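Side-chain contacts in superoxide dismutase [Fe] (Methanothermobacter thermautotrophicus, PDB 1MA1), which destroys superoxide radicals by converting them to hydrogen peroxide and oxygen at a single iron ion in each subunit of a homotetramer: residues E10-P15 with K36-Y41; I32-H37 with F83-M88. All blocks are in the same frame, centred on the assembly; numbering follows the deposited sequence.

Contact 1 (E10-P15 with K36-Y41); sequences ELPELP and KHHQAY
L11 and Q39 bring the two backbones nearest, with their CA atoms 5.9 Å apart, where the extended chain of 10-15, polyproline II-like from L11 to L14, passes a turn of the helix that carries 36-41. The contact is made of van der Waals and CH-pi interactions, with L11 at its centre. This leucine forks over two helix residues. Its CD1 lies over one face of the H38 imidazole, 3.8 Å from the ring centroid and 26° off the normal, a CH-pi contact displaced toward the CG and ND1 side. Its other methyl, CD2, rests 3.4 Å from OE1 of Q39, an apolar neighbour to the amide oxygen. A branched aliphatic residue suits this place because it can meet a flat ring and an amide at once.

P12 adds a second point of support: its CG reaches CE1 of H38 at 3.5 Å, coming obliquely to the ring. Its closed ring also restricts the backbone, which favours the extended course of the segment. H38 meets both residues because its CG lies anti to the backbone N (chi1 -168°), which sends the ring from the helix to the loop; flat and buried, it offers L11 a broad face. The Q39 chain bends at chi2 (66°), which brings OE1 back beside L11. Its NE2 is hydrogen-bonded to OD1 of D43, one helical turn further on, which would limit rotation of the amide beside L11.

The loop 10-15 thus lies across both arms of the alpha-hairpin. L11 and L14 also rest on H34 of helix 27-57, whereas P12 packs against Y78 and L82, and L14 against W85, all three on helix 64-86.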
# COMPACT_ATOMS: atom_id res chain seq x y z
N GLU A 10 -4.26 -8.54 -25.46
CA GLU A 10 -4.03 -7.61 -26.55
C GLU A 10 -4.63 -6.23 -26.30
O GLU A 10 -5.65 -6.10 -25.61
CB GLU A 10 -4.59 -8.19 -27.84
CG GLU A 10 -3.83 -9.40 -28.32
CD GLU A 10 -4.52 -10.12 -29.46
OE1 GLU A 10 -3.91 -11.05 -30.04
OE2 GLU A 10 -5.68 -9.74 -29.76
N LEU A 11 -4.00 -5.20 -26.85
CA LEU A 11 -4.56 -3.86 -26.77
C LEU A 11 -5.89 -3.83 -27.50
O LEU A 11 -5.96 -4.06 -28.71
CB LEU A 11 -3.61 -2.85 -27.41
CG LEU A 11 -4.01 -1.38 -27.22
CD1 LEU A 11 -3.92 -1.02 -25.72
CD2 LEU A 11 -3.11 -0.46 -28.05
N PRO A 12 -6.98 -3.55 -26.78
CA PRO A 12 -8.29 -3.42 -27.43
C PRO A 12 -8.35 -2.15 -28.25
O PRO A 12 -7.74 -1.14 -27.89
CB PRO A 12 -9.26 -3.40 -26.26
CG PRO A 12 -8.47 -2.70 -25.21
CD PRO A 12 -7.08 -3.30 -25.33
N GLU A 13 -9.06 -2.19 -29.36
CA GLU A 13 -9.33 -0.99 -30.14
C GLU A 13 -10.21 -0.08 -29.30
O GLU A 13 -10.99 -0.55 -28.48
CB GLU A 13 -10.04 -1.37 -31.43
CG GLU A 13 -9.48 -2.64 -32.07
CD GLU A 13 -8.96 -2.40 -33.47
OE1 GLU A 13 -9.79 -2.06 -34.34
OE2 GLU A 13 -7.73 -2.55 -33.70
N LEU A 14 -10.08 1.23 -29.49
CA LEU A 14 -11.09 2.16 -28.99
C LEU A 14 -12.42 2.00 -29.72
O LEU A 14 -12.47 1.67 -30.90
CB LEU A 14 -10.59 3.59 -29.15
CG LEU A 14 -9.96 4.30 -27.95
CD1 LEU A 14 -9.09 3.37 -27.15
CD2 LEU A 14 -9.17 5.46 -28.45
N PRO A 15 -13.53 2.25 -29.01
CA PRO A 15 -14.89 2.26 -29.56
C PRO A 15 -15.15 3.40 -30.55
O PRO A 15 -16.26 3.57 -31.05
CB PRO A 15 -15.77 2.40 -28.31
CG PRO A 15 -14.89 1.90 -27.19
CD PRO A 15 -13.56 2.50 -27.56
N LYS A 36 0.48 4.10 -25.58
CA LYS A 36 1.68 3.94 -24.76
C LYS A 36 1.41 3.23 -23.43
O LYS A 36 2.00 2.19 -23.14
CB LYS A 36 2.32 5.29 -24.50
CG LYS A 36 2.77 5.97 -25.76
CD LYS A 36 3.72 5.08 -26.53
CE LYS A 36 4.07 5.70 -27.87
NZ LYS A 36 5.09 4.90 -28.61
N HIS A 37 0.51 3.79 -22.63
CA HIS A 37 0.32 3.29 -21.28
C HIS A 37 -0.51 2.01 -21.27
O HIS A 37 -0.08 0.98 -20.73
CB HIS A 37 -0.34 4.36 -20.40
CG HIS A 37 0.52 5.58 -20.22
ND1 HIS A 37 1.69 5.56 -19.49
CD2 HIS A 37 0.44 6.82 -20.77
CE1 HIS A 37 2.29 6.74 -19.59
NE2 HIS A 37 1.55 7.51 -20.37
N HIS A 38 -1.70 2.05 -21.86
CA HIS A 38 -2.55 0.89 -21.85
C HIS A 38 -1.74 -0.26 -22.45
O HIS A 38 -1.77 -1.38 -21.94
CB HIS A 38 -3.82 1.13 -22.67
CG HIS A 38 -4.87 0.08 -22.48
ND1 HIS A 38 -6.12 0.16 -23.07
CD2 HIS A 38 -4.88 -1.06 -21.74
CE1 HIS A 38 -6.85 -0.88 -22.70
NE2 HIS A 38 -6.11 -1.64 -21.89
N GLN A 39 -1.00 0.04 -23.51
CA GLN A 39 -0.14 -0.96 -24.15
C GLN A 39 0.89 -1.52 -23.16
O GLN A 39 1.16 -2.71 -23.15
CB GLN A 39 0.58 -0.34 -25.34
CG GLN A 39 1.44 -1.30 -26.08
CD GLN A 39 0.64 -2.39 -26.77
OE1 GLN A 39 -0.20 -2.11 -27.61
NE2 GLN A 39 0.92 -3.64 -26.41
N ALA A 40 1.44 -0.65 -22.33
CA ALA A 40 2.45 -1.07 -21.37
C ALA A 40 1.91 -2.12 -20.39
O ALA A 40 2.64 -3.04 -19.96
CB ALA A 40 3.00 0.16 -20.61
N TYR A 41 0.62 -2.01 -20.04
CA TYR A 41 0.01 -2.99 -19.14
C TYR A 41 -0.26 -4.32 -19.83
O TYR A 41 -0.04 -5.37 -19.24
CB TYR A 41 -1.28 -2.44 -18.51
CG TYR A 41 -1.03 -1.13 -17.80
CD1 TYR A 41 0.03 -1.00 -16.91
CD2 TYR A 41 -1.78 0.01 -18.11
CE1 TYR A 41 0.35 0.23 -16.37
CE2 TYR A 41 -1.44 1.25 -17.57
CZ TYR A 41 -0.38 1.35 -16.71
OH TYR A 41 0.01 2.57 -16.22

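Contact 2 (I32-H37 with F83-M88); sequences IHHQKH and FFWGNM. With FE (Fe (III) ion), chain G.
An iron ligand, H33, receives the edge of W85 on the face of its imidazole while its NE2 holds the metal. CH2 of the indole sits over that face, 3.5 Å from CG of H33, and the six-membered ring stands at 75° to the imidazole in an edge-to-face pair. The CG of H33 is anti to the backbone N (chi1 -166°), which directs NE2 inward to the iron at 2.1 Å. F84 approaches the same imidazole obliquely, bringing CE2 to 3.9 Å from CE1 of H33.

W85 meets the next histidine differently. H34 turns its CD2 edge toward the face of the indole five-membered ring, offset and with the planes at 84°, and CD2 lies 3.7 Å from NE1 of W85. Both ring nitrogens of H34 have partners beyond the helix pair, ND1 with the OH of Y18 and NE2 with the carbonyl of P12, which should hold the ring in this rotation. The wide, flat tryptophan suits this position because it spans both histidines. Were W85 an alanine, the edge over H33 and the face that H34 meets would both go, and a gap would probably open between the helices.

The four aromatic residues form a buried cluster between the two helices, on the H33 side of the iron. H81, D167 and H171 complete the protein ligands, and a water binds 1.9 Å from the metal, nearly opposite NE2 of H33: the trigonal bipyramidal site, with axial histidine and solvent, of the iron/manganese superoxide dismutases.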
# COMPACT_ATOMS: atom_id res chain seq x y z
N ILE A 32 -1.90 8.85 -26.82
CA ILE A 32 -0.79 8.35 -26.05
C ILE A 32 -1.20 7.56 -24.78
O ILE A 32 -0.52 6.58 -24.43
CB ILE A 32 0.19 9.54 -25.72
CG1 ILE A 32 1.17 9.13 -24.62
CG2 ILE A 32 -0.58 10.78 -25.36
CD1 ILE A 32 2.19 10.20 -24.28
N HIS A 33 -2.30 7.93 -24.13
CA HIS A 33 -2.86 7.14 -23.03
C HIS A 33 -3.11 5.73 -23.53
O HIS A 33 -2.73 4.75 -22.87
CB HIS A 33 -4.20 7.75 -22.54
CG HIS A 33 -4.69 7.23 -21.21
ND1 HIS A 33 -5.69 7.86 -20.51
CD2 HIS A 33 -4.32 6.17 -20.45
CE1 HIS A 33 -5.91 7.22 -19.37
NE2 HIS A 33 -5.09 6.19 -19.30
N HIS A 34 -3.74 5.62 -24.69
CA HIS A 34 -4.13 4.33 -25.24
C HIS A 34 -2.92 3.55 -25.72
O HIS A 34 -2.77 2.38 -25.40
CB HIS A 34 -5.09 4.52 -26.40
CG HIS A 34 -5.58 3.23 -26.99
ND1 HIS A 34 -5.47 2.93 -28.33
CD2 HIS A 34 -6.19 2.16 -26.42
CE1 HIS A 34 -5.98 1.74 -28.56
NE2 HIS A 34 -6.43 1.25 -27.42
N GLN A 35 -2.05 4.21 -26.48
CA GLN A 35 -1.09 3.47 -27.28
C GLN A 35 0.21 3.25 -26.56
O GLN A 35 0.96 2.34 -26.91
CB GLN A 35 -0.80 4.19 -28.59
CG GLN A 35 -2.04 4.52 -29.36
CD GLN A 35 -1.77 4.57 -30.83
OE1 GLN A 35 -0.68 4.96 -31.26
NE2 GLN A 35 -2.78 4.18 -31.63
N LYS A 36 0.48 4.10 -25.58
CA LYS A 36 1.68 3.94 -24.76
C LYS A 36 1.41 3.23 -23.43
O LYS A 36 2.00 2.19 -23.14
CB LYS A 36 2.32 5.29 -24.50
CG LYS A 36 2.77 5.97 -25.76
CD LYS A 36 3.72 5.08 -26.53
CE LYS A 36 4.07 5.70 -27.87
NZ LYS A 36 5.09 4.90 -28.61
N HIS A 37 0.51 3.79 -22.63
CA HIS A 37 0.32 3.29 -21.28
C HIS A 37 -0.51 2.01 -21.27
O HIS A 37 -0.08 0.98 -20.73
CB HIS A 37 -0.34 4.36 -20.40
CG HIS A 37 0.52 5.58 -20.22
ND1 HIS A 37 1.69 5.56 -19.49
CD2 HIS A 37 0.44 6.82 -20.77
CE1 HIS A 37 2.29 6.74 -19.59
NE2 HIS A 37 1.55 7.51 -20.37
N PHE A 83 -12.49 -0.89 -19.24
CA PHE A 83 -13.79 -0.34 -18.87
C PHE A 83 -13.84 1.17 -19.04
O PHE A 83 -14.91 1.73 -19.29
CB PHE A 83 -14.15 -0.70 -17.42
CG PHE A 83 -14.60 -2.12 -17.23
CD1 PHE A 83 -13.70 -3.18 -17.33
CD2 PHE A 83 -15.93 -2.41 -16.96
CE1 PHE A 83 -14.12 -4.50 -17.17
CE2 PHE A 83 -16.36 -3.73 -16.80
CZ PHE A 83 -15.45 -4.77 -16.90
N PHE A 84 -12.69 1.83 -18.89
CA PHE A 84 -12.61 3.28 -18.97
C PHE A 84 -13.00 3.74 -20.38
O PHE A 84 -13.90 4.55 -20.54
CB PHE A 84 -11.18 3.75 -18.65
CG PHE A 84 -11.01 5.25 -18.67
CD1 PHE A 84 -11.84 6.06 -17.91
CD2 PHE A 84 -9.99 5.83 -19.41
CE1 PHE A 84 -11.66 7.46 -17.90
CE2 PHE A 84 -9.79 7.22 -19.40
CZ PHE A 84 -10.63 8.03 -18.64
N TRP A 85 -12.33 3.20 -21.39
CA TRP A 85 -12.64 3.54 -22.78
C TRP A 85 -14.12 3.28 -23.03
O TRP A 85 -14.80 4.03 -23.73
CB TRP A 85 -11.81 2.69 -23.74
CG TRP A 85 -10.34 2.73 -23.50
CD1 TRP A 85 -9.48 1.68 -23.54
CD2 TRP A 85 -9.54 3.88 -23.19
NE1 TRP A 85 -8.20 2.09 -23.28
CE2 TRP A 85 -8.20 3.44 -23.06
CE3 TRP A 85 -9.83 5.24 -23.02
CZ2 TRP A 85 -7.16 4.30 -22.76
CZ3 TRP A 85 -8.78 6.10 -22.72
CH2 TRP A 85 -7.46 5.63 -22.59
N GLY A 86 -14.61 2.21 -22.43
CA GLY A 86 -15.95 1.76 -22.74
C GLY A 86 -17.05 2.63 -22.16
O GLY A 86 -18.15 2.68 -22.74
N ASN A 87 -16.78 3.31 -21.04
CA ASN A 87 -17.79 4.19 -20.48
C ASN A 87 -17.49 5.66 -20.76
O ASN A 87 -17.87 6.54 -19.98
CB ASN A 87 -18.03 3.90 -18.97
CG ASN A 87 -16.79 4.11 -18.07
OD1 ASN A 87 -16.52 3.27 -17.19
ND2 ASN A 87 -16.07 5.22 -18.25
N MET A 88 -16.83 5.90 -21.89
CA MET A 88 -16.85 7.23 -22.53
C MET A 88 -17.33 7.16 -23.97
O MET A 88 -17.33 6.10 -24.59
CB MET A 88 -15.45 7.86 -22.50
CG MET A 88 -14.87 8.08 -21.11
SD MET A 88 -13.29 9.00 -21.11
CE MET A 88 -12.16 7.73 -21.57
FE FE G . -4.20 5.43 -17.54
O HOH W 1 -3.66 4.52 -15.94

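How the contacts relate
Contacts 1 and 2 follow one another along helix 27-57, sharing K36 and H37, and their centres lie about 7 Å apart. The probable bond from NE2 of H34 to O of P12, 2.8 Å long, ties the loop of contact 1 to the helix. At the wider turn of the helix, N of H38 probably bonds to O of H33, 3.1 Å away, linking the two contacts through the backbone. Contact 1 stands one layer further out from the metal, the H38 side chain being about 7 Å from the iron and about 4 Å from the side chain of ligand H81. From the shared residues, H37 NE2 is hydrogen-bonded to the OH of Y174 of a neighbouring subunit.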